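Side-chain contacts in glutathione S-transferase (Bombyx mori, PDB 4E8H), which probably transfers glutathione to electrophilic compounds and works as a homodimer that binds glutathione: residues P47-L50 with K51-P54; S181-N184 with I185-F189. All coordinates share one frame; numbering follows the deposited sequence.

Interaction 1 of 2, residues P47-L50 with K51-P54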
loop_
_atom_site.group_PDB
_atom_site.type_symbol
_atom_site.label_atom_id
_atom_site.label_comp_id
_atom_site.label_asym_id
_atom_site.label_seq_id
_atom_site.Cartn_x
_atom_site.Cartn_y
_atom_site.Cartn_z
ATOM N N PRO B 47 5.003 -9.296 25.596
ATOM C CA PRO B 47 3.741 -8.614 25.907
ATOM C C PRO B 47 3.807 -7.093 25.712
ATOM O O PRO B 47 2.811 -6.478 25.319
ATOM C CB PRO B 47 3.517 -8.958 27.379
ATOM C CG PRO B 47 4.147 -10.292 27.537
ATOM C CD PRO B 47 5.352 -10.290 26.632
ATOM N N GLU B 48 4.975 -6.506 25.974
ATOM C CA GLU B 48 5.197 -5.067 25.815
ATOM C C GLU B 48 5.155 -4.631 24.350
ATOM O O GLU B 48 4.498 -3.641 24.014
ATOM C CB GLU B 48 6.532 -4.651 26.446
ATOM C CG GLU B 48 6.566 -4.691 27.977
ATOM C CD GLU B 48 6.604 -6.103 28.552
ATOM O OE1 GLU B 48 7.029 -7.044 27.844
ATOM O OE2 GLU B 48 6.210 -6.268 29.727
ATOM N N TYR B 49 5.856 -5.368 23.487
ATOM C CA TYR B 49 5.883 -5.050 22.060
ATOM C C TYR B 49 4.510 -5.253 21.432
ATOM O O TYR B 49 4.072 -4.439 20.619
ATOM C CB TYR B 49 6.934 -5.877 21.309
ATOM C CG TYR B 49 7.386 -5.238 20.007
ATOM C CD1 TYR B 49 8.558 -4.486 19.953
ATOM C CD2 TYR B 49 6.640 -5.377 18.834
ATOM C CE1 TYR B 49 8.980 -3.892 18.768
ATOM C CE2 TYR B 49 7.053 -4.785 17.642
ATOM C CZ TYR B 49 8.224 -4.043 17.619
ATOM O OH TYR B 49 8.642 -3.453 16.450
ATOM N N LEU B 50 3.836 -6.335 21.820
ATOM C CA LEU B 50 2.515 -6.662 21.284
ATOM C C LEU B 50 1.458 -5.629 21.678
ATOM O O LEU B 50 0.576 -5.306 20.880
ATOM C CB LEU B 50 2.092 -8.076 21.698
ATOM C CG LEU B 50 2.865 -9.233 21.051
ATOM C CD1 LEU B 50 2.636 -10.532 21.812
ATOM C CD2 LEU B 50 2.494 -9.401 19.580
ATOM N N LYS B 51 1.562 -5.112 22.903
ATOM C CA LYS B 51 0.719 -4.005 23.362
ATOM C C LYS B 51 0.918 -2.773 22.474
ATOM O O LYS B 51 -0.053 -2.128 22.068
ATOM C CB LYS B 51 1.020 -3.666 24.829
ATOM C CG LYS B 51 0.242 -2.467 25.374
ATOM C CD LYS B 51 0.402 -2.330 26.883
ATOM C CE LYS B 51 -0.468 -1.203 27.422
ATOM N NZ LYS B 51 -0.403 -1.095 28.907
ATOM N N MET B 52 2.179 -2.463 22.179
ATOM C CA MET B 52 2.530 -1.354 21.297
ATOM C C MET B 52 2.064 -1.613 19.858
ATOM O O MET B 52 1.374 -0.781 19.265
ATOM C CB MET B 52 4.042 -1.095 21.355
ATOM C CG MET B 52 4.533 0.017 20.435
ATOM S SD MET B 52 6.301 0.356 20.552
ATOM C CE MET B 52 6.997 -1.185 19.959
ATOM N N ASN B 53 2.431 -2.772 19.316
ATOM C CA ASN B 53 2.104 -3.137 17.940
ATOM C C ASN B 53 1.634 -4.590 17.888
ATOM O O ASN B 53 2.463 -5.507 17.883
ATOM C CB ASN B 53 3.329 -2.909 17.033
ATOM C CG ASN B 53 3.089 -3.308 15.574
ATOM O OD1 ASN B 53 2.023 -3.799 15.203
ATOM N ND2 ASN B 53 4.100 -3.090 14.741
ATOM N N PRO B 54 0.302 -4.809 17.860
ATOM C CA PRO B 54 -0.243 -6.173 17.839
ATOM C C PRO B 54 0.173 -6.994 16.616
ATOM O O PRO B 54 0.132 -8.226 16.660
ATOM C CB PRO B 54 -1.762 -5.957 17.855
ATOM C CG PRO B 54 -1.968 -4.532 17.454
ATOM C CD PRO B 54 -0.765 -3.797 17.950
#
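The methyl end of Met52 lies over one face of the Tyr49 phenol ring, a CH-pi contact three residues along the short helix 47-52. Met52 CE stands 3.7 Å from the centroid of the Tyr49 ring, 19° off the normal and shifted toward the rim, and its closest ring atom is Tyr49 CE1 at 3.6 Å. The methionine chain runs straight to its sulfur and then bends (chi3 65°), which turns the methyl onto the ring instead of past it. Asn53 CB approaches the same ring obliquely, 4.2 Å from Tyr49 CE2. In the thioredoxin-like N-terminal domain this helix follows the strand 32-36 and leads into the loop that carries the glutathione-binding residues His56 and Ile58. Tyr49 OH bonds to Thr57 O in that loop, and the ring also packs on Ile58 and His44; an alanine here would probably leave the Met52 methyl without its ring face and Thr57 O without the hydroxyl. Asn53, the first residue to leave helical geometry, ends the helix: Asn53 N donates to Tyr49 O at 2.7 Å in a nearly straight bond (169°). Its amide reaches on to Thr60 and Thr57 through ND2 and to Gln55 N through OD1. Pro54 has no N-H to offer Leu50 O; its CD instead rests 3.6 Å from Leu50 O, while Leu50 CD2 comes to 3.9 Å from Pro54 O. The two preceding bonds of the series run from Lys51 N to Pro47 O and from Met52 N to Glu48 O.

Interaction 2 of 2, residues S181-N184 with I185-F189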
loop_
_atom_site.group_PDB
_atom_site.type_symbol
_atom_site.label_atom_id
_atom_site.label_comp_id
_atom_site.label_asym_id
_atom_site.label_seq_id
_atom_site.Cartn_x
_atom_site.Cartn_y
_atom_site.Cartn_z
ATOM N N SER B 181 20.302 -2.224 -18.832
ATOM C CA SER B 181 19.512 -2.154 -20.066
ATOM C C SER B 181 18.132 -1.511 -19.874
ATOM O O SER B 181 17.489 -1.124 -20.853
ATOM C CB SER B 181 19.363 -3.530 -20.709
ATOM O OG SER B 181 18.446 -4.332 -19.986
ATOM N N HIS B 182 17.671 -1.424 -18.626
ATOM C CA HIS B 182 16.533 -0.563 -18.299
ATOM C C HIS B 182 17.104 0.838 -18.089
ATOM O O HIS B 182 17.421 1.236 -16.962
ATOM C CB HIS B 182 15.782 -1.038 -17.047
ATOM C CG HIS B 182 15.231 -2.427 -17.153
ATOM N ND1 HIS B 182 13.889 -2.690 -17.330
ATOM C CD2 HIS B 182 15.844 -3.632 -17.084
ATOM C CE1 HIS B 182 13.701 -3.998 -17.375
ATOM N NE2 HIS B 182 14.872 -4.592 -17.229
ATOM N N GLU B 183 17.242 1.569 -19.191
ATOM C CA GLU B 183 17.978 2.832 -19.201
ATOM C C GLU B 183 17.386 3.904 -18.287
ATOM O O GLU B 183 18.137 4.650 -17.656
ATOM C CB GLU B 183 18.144 3.357 -20.631
ATOM C CG GLU B 183 18.986 2.448 -21.527
ATOM C CD GLU B 183 19.375 3.102 -22.840
ATOM O OE1 GLU B 183 19.968 4.202 -22.810
ATOM O OE2 GLU B 183 19.095 2.510 -23.905
ATOM N N ASN B 184 16.058 3.975 -18.207
ATOM C CA ASN B 184 15.411 4.919 -17.296
ATOM C C ASN B 184 15.719 4.608 -15.835
ATOM O O ASN B 184 16.007 5.515 -15.057
ATOM C CB ASN B 184 13.897 4.973 -17.520
ATOM C CG ASN B 184 13.527 5.485 -18.899
ATOM O OD1 ASN B 184 14.242 6.297 -19.490
ATOM N ND2 ASN B 184 12.400 5.013 -19.420
ATOM N N ILE B 185 15.665 3.325 -15.475
ATOM C CA ILE B 185 16.008 2.894 -14.119
ATOM C C ILE B 185 17.478 3.199 -13.822
ATOM O O ILE B 185 17.794 3.759 -12.771
ATOM C CB ILE B 185 15.687 1.391 -13.864
ATOM C CG1 ILE B 185 14.181 1.135 -14.012
ATOM C CG2 ILE B 185 16.168 0.961 -12.469
ATOM C CD1 ILE B 185 13.746 -0.304 -13.753
ATOM N N ALA B 186 18.360 2.855 -14.760
ATOM C CA ALA B 186 19.799 3.071 -14.593
ATOM C C ALA B 186 20.145 4.528 -14.286
ATOM O O ALA B 186 20.887 4.804 -13.342
ATOM C CB ALA B 186 20.564 2.583 -15.822
ATOM N N LYS B 187 19.596 5.451 -15.077
ATOM C CA LYS B 187 19.856 6.884 -14.911
ATOM C C LYS B 187 19.203 7.426 -13.643
ATOM O O LYS B 187 19.806 8.222 -12.919
ATOM C CB LYS B 187 19.369 7.673 -16.131
ATOM C CG LYS B 187 20.128 7.379 -17.419
ATOM C CD LYS B 187 19.403 7.955 -18.627
ATOM C CE LYS B 187 19.892 7.318 -19.919
ATOM N NZ LYS B 187 19.082 7.744 -21.095
ATOM N N TRP B 188 17.970 6.992 -13.388
ATOM C CA TRP B 188 17.241 7.361 -12.177
ATOM C C TRP B 188 17.972 6.904 -10.920
ATOM O O TRP B 188 17.998 7.622 -9.922
ATOM C CB TRP B 188 15.823 6.780 -12.202
ATOM C CG TRP B 188 15.134 6.775 -10.864
ATOM C CD1 TRP B 188 14.368 7.771 -10.332
ATOM C CD2 TRP B 188 15.149 5.719 -9.891
ATOM N NE1 TRP B 188 13.904 7.405 -9.091
ATOM C CE2 TRP B 188 14.367 6.150 -8.796
ATOM C CE3 TRP B 188 15.745 4.450 -9.840
ATOM C CZ2 TRP B 188 14.168 5.360 -7.659
ATOM C CZ3 TRP B 188 15.549 3.665 -8.706
ATOM C CH2 TRP B 188 14.764 4.124 -7.633
ATOM N N PHE B 189 18.554 5.707 -10.970
ATOM C CA PHE B 189 19.255 5.143 -9.815
ATOM C C PHE B 189 20.510 5.951 -9.475
ATOM O O PHE B 189 20.770 6.231 -8.302
ATOM C CB PHE B 189 19.564 3.653 -10.046
ATOM C CG PHE B 189 20.251 2.965 -8.887
ATOM C CD1 PHE B 189 19.738 3.035 -7.592
ATOM C CD2 PHE B 189 21.398 2.207 -9.109
ATOM C CE1 PHE B 189 20.379 2.381 -6.531
ATOM C CE2 PHE B 189 22.043 1.548 -8.060
ATOM C CZ PHE B 189 21.534 1.636 -6.768
#
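The first turn of helix 183-196 begins at His182, which occupies the N-cap position and is itself the centre of an inverse gamma turn. Across this turn the imidazole-bearing CB of His182 meets the delta methyl of Ile185: His182 CB lies 3.9 Å from Ile185 CD1, which approaches the His182 ring obliquely. Ile185 sends CG1 anti to its carbonyl carbon (chi1 -62°) and continues extended to CD1, carrying the methyl back toward the start of the helix. The backbone closes the turn with Ala186 N bonded to His182 O at 2.9 Å, and Ala186 CB packs 3.6 Å from the same His182 oxygen. In the all-helical C-terminal domain of the glutathione transferase fold, this end of the helix rests on helix 130-146, where His182 and Ile185 both touch Leu140. Asn144 of that helix grips the turn twice, its OD1 taking the N-H of Ile185 and its backbone O taking ND2 of Asn184. On another side of the helix, Glu183 and Lys187 lie alongside each other and point the same way. Their charged ends stay apart, with Glu183 OE1 4.0 Å from Lys187 NZ, so the opposite charges probably attract without forming a salt bridge. The extended lysine chain passes Glu183 O, the acceptor for Lys187 N, with Lys187 CG nearest at 3.4 Å. Next along, Trp188 N donates to Asn184 O at 3.0 Å, while Trp188 CB sits 3.1 Å from that carbonyl oxygen. The indole turns away from Asn184, CG anti to the backbone N (chi1 164°), toward Val166 and Ile169 of helix 160-174, and its NE1 bonds to Asp162 OD1.

In the fold
Interactions 1 and 2 sit on opposite sides of the chain's centre, about 41 Å apart between centres, one in the N-terminal thioredoxin-like domain and the other in the helical C-terminal domain. Each is partly buried and local to one helix, but 47-54 closes a short helix whereas 181-189 opens a longer one. Interaction 1 faces strand 66-69 and the glutathione-binding loop, pairs an aromatic face with a methyl, and also brings Pro54 against Thr145 of the second subunit. Interaction 2 lies away from the annotated sites and holds the start of helix 183-196 to helices 130-146 and 160-174 by aliphatic and aromatic packing and by hydrogen bonds to Asn144 and Asp162, with its charged pair on the exposed side.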